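Local coordinates for protein 2-CYS peroxiredoxin (Plasmodium yoelii, PDB 2H01) that probably reduces hydrogen peroxide and organic hydroperoxides to water and alcohols, as a thiol-specific peroxidase of the thioredoxin-fold peroxiredoxin family, at residues A53-V66 against G144-Q158. Sequence-based numbering, arbitrary orientation.
Sequences ALDKALDSFKERNV and GRSVDEILRLIDALQ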
# COMPACT_ATOMS: atom_id res chain seq x y z
N ALA A 53 0.79 -9.84 -7.34
CA ALA A 53 2.25 -9.69 -7.33
C ALA A 53 2.74 -9.37 -5.91
O ALA A 53 3.76 -9.88 -5.47
CB ALA A 53 2.68 -8.60 -8.29
N LEU A 54 2.01 -8.51 -5.20
CA LEU A 54 2.40 -8.15 -3.84
C LEU A 54 2.20 -9.30 -2.86
O LEU A 54 3.11 -9.61 -2.07
CB LEU A 54 1.61 -6.93 -3.35
CG LEU A 54 1.86 -5.61 -4.09
CD1 LEU A 54 0.92 -4.55 -3.55
CD2 LEU A 54 3.32 -5.18 -3.93
N ASP A 55 1.03 -9.93 -2.90
CA ASP A 55 0.75 -11.03 -1.98
C ASP A 55 1.73 -12.18 -2.18
O ASP A 55 2.10 -12.87 -1.22
CB ASP A 55 -0.67 -11.56 -2.15
CG ASP A 55 -1.05 -12.52 -1.04
OD1 ASP A 55 -1.12 -12.08 0.13
OD2 ASP A 55 -1.26 -13.72 -1.32
N LYS A 56 2.12 -12.41 -3.43
CA LYS A 56 3.07 -13.48 -3.72
C LYS A 56 4.43 -13.14 -3.11
O LYS A 56 5.24 -14.02 -2.87
CB LYS A 56 3.21 -13.69 -5.23
CG LYS A 56 2.28 -14.75 -5.79
CD LYS A 56 2.36 -14.77 -7.31
CE LYS A 56 1.39 -15.77 -7.92
NZ LYS A 56 1.25 -15.55 -9.38
N ALA A 57 4.67 -11.86 -2.85
CA ALA A 57 5.94 -11.43 -2.26
C ALA A 57 5.78 -11.05 -0.78
O ALA A 57 6.67 -10.47 -0.19
CB ALA A 57 6.48 -10.26 -3.04
N LEU A 58 4.64 -11.40 -0.18
CA LEU A 58 4.40 -11.06 1.21
C LEU A 58 5.58 -11.31 2.14
O LEU A 58 5.98 -10.42 2.89
CB LEU A 58 3.18 -11.80 1.75
CG LEU A 58 2.77 -11.38 3.17
CD1 LEU A 58 2.41 -9.89 3.18
CD2 LEU A 58 1.60 -12.21 3.63
N ASP A 59 6.13 -12.51 2.12
CA ASP A 59 7.26 -12.81 3.00
C ASP A 59 8.40 -11.81 2.91
O ASP A 59 8.99 -11.46 3.92
CB ASP A 59 7.78 -14.23 2.74
CG ASP A 59 6.86 -15.29 3.31
OD1 ASP A 59 6.32 -15.07 4.42
OD2 ASP A 59 6.68 -16.35 2.66
N SER A 60 8.71 -11.34 1.70
CA SER A 60 9.76 -10.34 1.53
C SER A 60 9.43 -9.08 2.33
O SER A 60 10.32 -8.43 2.88
CB SER A 60 9.93 -9.97 0.05
OG SER A 60 10.58 -11.00 -0.68
N PHE A 61 8.14 -8.73 2.37
CA PHE A 61 7.69 -7.55 3.13
C PHE A 61 7.74 -7.77 4.63
O PHE A 61 8.18 -6.90 5.38
CB PHE A 61 6.27 -7.14 2.72
CG PHE A 61 6.19 -6.50 1.37
CD1 PHE A 61 5.80 -7.23 0.26
CD2 PHE A 61 6.60 -5.19 1.20
CE1 PHE A 61 5.83 -6.67 -1.01
CE2 PHE A 61 6.64 -4.61 -0.07
CZ PHE A 61 6.25 -5.35 -1.18
N LYS A 62 7.31 -8.94 5.09
CA LYS A 62 7.35 -9.23 6.52
C LYS A 62 8.79 -9.21 7.02
O LYS A 62 9.07 -8.69 8.10
CB LYS A 62 6.71 -10.59 6.82
CG LYS A 62 5.20 -10.62 6.69
CD LYS A 62 4.60 -11.99 7.05
CE LYS A 62 3.08 -11.98 6.87
NZ LYS A 62 2.46 -13.30 7.15
N GLU A 63 9.70 -9.78 6.23
CA GLU A 63 11.11 -9.84 6.59
C GLU A 63 11.70 -8.45 6.80
O GLU A 63 12.64 -8.28 7.57
CB GLU A 63 11.91 -10.58 5.51
CG GLU A 63 11.59 -12.06 5.42
CD GLU A 63 12.06 -12.71 4.12
OE1 GLU A 63 12.53 -11.99 3.21
OE2 GLU A 63 11.94 -13.95 4.01
N ARG A 64 11.13 -7.47 6.10
CA ARG A 64 11.62 -6.10 6.21
C ARG A 64 10.72 -5.28 7.11
O ARG A 64 10.79 -4.05 7.14
CB ARG A 64 11.72 -5.47 4.81
CG ARG A 64 12.64 -6.26 3.88
CD ARG A 64 12.67 -5.71 2.46
NE ARG A 64 13.77 -6.30 1.69
CZ ARG A 64 13.78 -7.55 1.22
NH1 ARG A 64 12.76 -8.37 1.43
NH2 ARG A 64 14.84 -7.99 0.55
N ASN A 65 9.87 -5.99 7.84
CA ASN A 65 8.94 -5.39 8.78
C ASN A 65 8.00 -4.37 8.14
O ASN A 65 7.78 -3.27 8.66
CB ASN A 65 9.73 -4.75 9.93
CG ASN A 65 8.91 -4.58 11.19
OD1 ASN A 65 7.92 -5.28 11.39
ND2 ASN A 65 9.33 -3.66 12.05
N VAL A 66 7.43 -4.75 6.99
CA VAL A 66 6.51 -3.91 6.24
C VAL A 66 5.11 -4.52 6.21
O VAL A 66 4.94 -5.69 5.88
CB VAL A 66 6.96 -3.73 4.78
CG1 VAL A 66 5.89 -2.96 4.01
CG2 VAL A 66 8.28 -2.99 4.74
N GLY A 144 2.09 -4.17 -11.03
CA GLY A 144 2.43 -5.36 -10.28
C GLY A 144 3.88 -5.73 -10.52
O GLY A 144 4.56 -6.28 -9.66
N ARG A 145 4.36 -5.39 -11.71
CA ARG A 145 5.73 -5.58 -12.15
C ARG A 145 6.73 -4.76 -11.34
O ARG A 145 7.94 -4.90 -11.46
CB ARG A 145 5.80 -5.10 -13.59
CG ARG A 145 6.40 -6.04 -14.53
CD ARG A 145 7.14 -5.37 -15.62
NE ARG A 145 6.87 -6.00 -16.89
CZ ARG A 145 7.57 -6.98 -17.38
NH1 ARG A 145 8.60 -7.47 -16.71
NH2 ARG A 145 7.24 -7.48 -18.54
N SER A 146 6.21 -3.91 -10.47
CA SER A 146 7.03 -2.97 -9.76
C SER A 146 7.51 -3.49 -8.40
O SER A 146 8.27 -2.81 -7.73
CB SER A 146 6.25 -1.67 -9.57
OG SER A 146 6.45 -0.79 -10.64
N VAL A 147 7.10 -4.69 -8.03
CA VAL A 147 7.31 -5.17 -6.68
C VAL A 147 8.78 -5.14 -6.30
O VAL A 147 9.14 -4.84 -5.18
CB VAL A 147 6.76 -6.59 -6.47
CG1 VAL A 147 7.34 -7.19 -5.22
CG2 VAL A 147 5.28 -6.57 -6.36
N ASP A 148 9.64 -5.45 -7.25
CA ASP A 148 11.03 -5.54 -6.93
C ASP A 148 11.70 -4.18 -6.74
O ASP A 148 12.54 -4.05 -5.86
CB ASP A 148 11.76 -6.45 -7.90
CG ASP A 148 11.46 -7.92 -7.65
OD1 ASP A 148 10.98 -8.60 -8.57
OD2 ASP A 148 11.67 -8.49 -6.56
N GLU A 149 11.32 -3.18 -7.53
CA GLU A 149 11.67 -1.79 -7.23
C GLU A 149 11.21 -1.33 -5.85
O GLU A 149 11.94 -0.65 -5.15
CB GLU A 149 11.14 -0.82 -8.28
CG GLU A 149 11.44 -1.21 -9.71
CD GLU A 149 12.91 -1.47 -9.95
OE1 GLU A 149 13.22 -2.36 -10.77
OE2 GLU A 149 13.74 -0.79 -9.33
N ILE A 150 9.98 -1.69 -5.49
CA ILE A 150 9.43 -1.33 -4.21
C ILE A 150 10.28 -1.84 -3.05
O ILE A 150 10.66 -1.08 -2.18
CB ILE A 150 7.99 -1.81 -4.09
CG1 ILE A 150 7.08 -0.94 -4.94
CG2 ILE A 150 7.52 -1.75 -2.66
CD1 ILE A 150 5.73 -1.54 -5.17
N LEU A 151 10.58 -3.13 -3.06
CA LEU A 151 11.43 -3.77 -2.06
C LEU A 151 12.82 -3.16 -2.01
O LEU A 151 13.46 -3.12 -0.96
CB LEU A 151 11.53 -5.26 -2.36
CG LEU A 151 10.20 -5.96 -2.17
CD1 LEU A 151 10.21 -7.34 -2.85
CD2 LEU A 151 9.95 -6.07 -0.66
N ARG A 152 13.27 -2.67 -3.16
CA ARG A 152 14.55 -2.02 -3.34
C ARG A 152 14.55 -0.64 -2.66
O ARG A 152 15.56 -0.23 -2.08
CB ARG A 152 14.79 -1.85 -4.84
CG ARG A 152 16.21 -1.65 -5.28
CD ARG A 152 16.34 -2.42 -6.59
NE ARG A 152 15.97 -3.81 -6.35
CZ ARG A 152 15.32 -4.59 -7.22
NH1 ARG A 152 14.97 -4.13 -8.42
NH2 ARG A 152 15.00 -5.83 -6.86
N LEU A 153 13.43 0.07 -2.76
CA LEU A 153 13.31 1.40 -2.14
C LEU A 153 13.26 1.23 -0.63
O LEU A 153 13.88 1.99 0.12
CB LEU A 153 12.03 2.11 -2.63
CG LEU A 153 12.10 2.50 -4.11
CD1 LEU A 153 10.77 3.08 -4.57
CD2 LEU A 153 13.25 3.50 -4.31
N ILE A 154 12.43 0.33 -0.14
CA ILE A 154 12.54 -0.16 1.22
C ILE A 154 13.96 -0.63 1.53
O ILE A 154 14.56 -0.26 2.53
CB ILE A 154 11.55 -1.32 1.47
CG1 ILE A 154 10.15 -0.93 0.96
CG2 ILE A 154 11.50 -1.68 2.94
CD1 ILE A 154 9.19 -2.09 0.88
N ASP A 155 14.63 -1.16 1.04
CA ASP A 155 15.99 -1.44 1.50
C ASP A 155 16.79 -0.16 1.57
O ASP A 155 17.53 0.07 2.52
CB ASP A 155 16.70 -2.45 0.58
CG ASP A 155 16.19 -3.86 0.75
OD1 ASP A 155 16.43 -4.70 -0.15
OD2 ASP A 155 15.55 -4.15 1.78
N ALA A 156 16.65 0.68 0.55
CA ALA A 156 17.37 1.95 0.53
C ALA A 156 16.88 2.82 1.69
O ALA A 156 17.68 3.44 2.41
CB ALA A 156 17.16 2.66 -0.81
N LEU A 157 15.57 2.88 1.89
CA LEU A 157 15.03 3.69 2.98
C LEU A 157 15.64 3.23 4.31
O LEU A 157 16.22 4.03 5.04
CB LEU A 157 13.50 3.58 3.04
CG LEU A 157 12.80 4.19 4.27
CD1 LEU A 157 13.11 5.69 4.37
CD2 LEU A 157 11.27 3.98 4.15
N GLN A 158 15.53 1.93 4.60
CA GLN A 158 16.07 1.42 5.84
C GLN A 158 17.58 1.60 5.95
O GLN A 158 18.10 1.77 7.04
CB GLN A 158 15.66 -0.05 6.03
CG GLN A 158 14.13 -0.20 5.95
CD GLN A 158 13.61 -1.59 6.24
OE1 GLN A 158 14.31 -2.58 6.05
NE2 GLN A 158 12.36 -1.66 6.70
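Ala-53 points its methyl at the 3-10 turn that leads into helix 147-158, where Ala-53 CB sits 3.3 Å from Gly-144 O and also touches Val-147. Val-147 meets three residues of the other segment: Ala-53, Leu-54 and Ala-57. Val-147 CG2 presses against Leu-54 CD2 at 3.4 Å, tighter than usual for two methyls, while CG1 turns to the CB of Ala-57, the N-cap of helix 58-63. That helix then runs almost parallel to helix 147-158, 7° apart with axes 11.1 Å from each other, a spacing filled by side chains. Ser-60 CB touches Leu-151 CD1.

The Phe-61 ring sits among three residues of helix 147-158. Leu-151 CD2 lies over one face of the ring, 3.8 Å from the centroid and close to the normal, a CH-pi contact; Ile-150 CG2 comes in at the edge, and Ile-154 CD1 reaches CE2.

Past this apolar patch, Arg-64 crosses to the partner helix with its chain extended from CG to NE. Arg-64 NE meets the syn side of Asp-155 OD2 at 2.8 Å in a salt bridge, somewhat out of the carboxylate plane, with guanidinium and carboxylate planes 34° apart. NH1 turns back to Ser-60 O; both partners lie close to the guanidinium plane, and the two bonds together limit its rotation. Arg-64 O in turn accepts a nearly straight bond from Gln-158 NE2 (2.9 Å, 166°), lying in the carbonyl plane. Asn-65, with positive phi, closes the helix in a Schellman motif, and Val-66 starts the next strand with CG2 against Ile-154 CG2.

The two helices pack side by side on one face of the thioredoxin-fold sheet: Leu-54 and Val-66 rest on strand 33-38, Ile-150 and Ile-154 on strand 119-127, with Ile-150 also touching Leu-137 of strand 133-138.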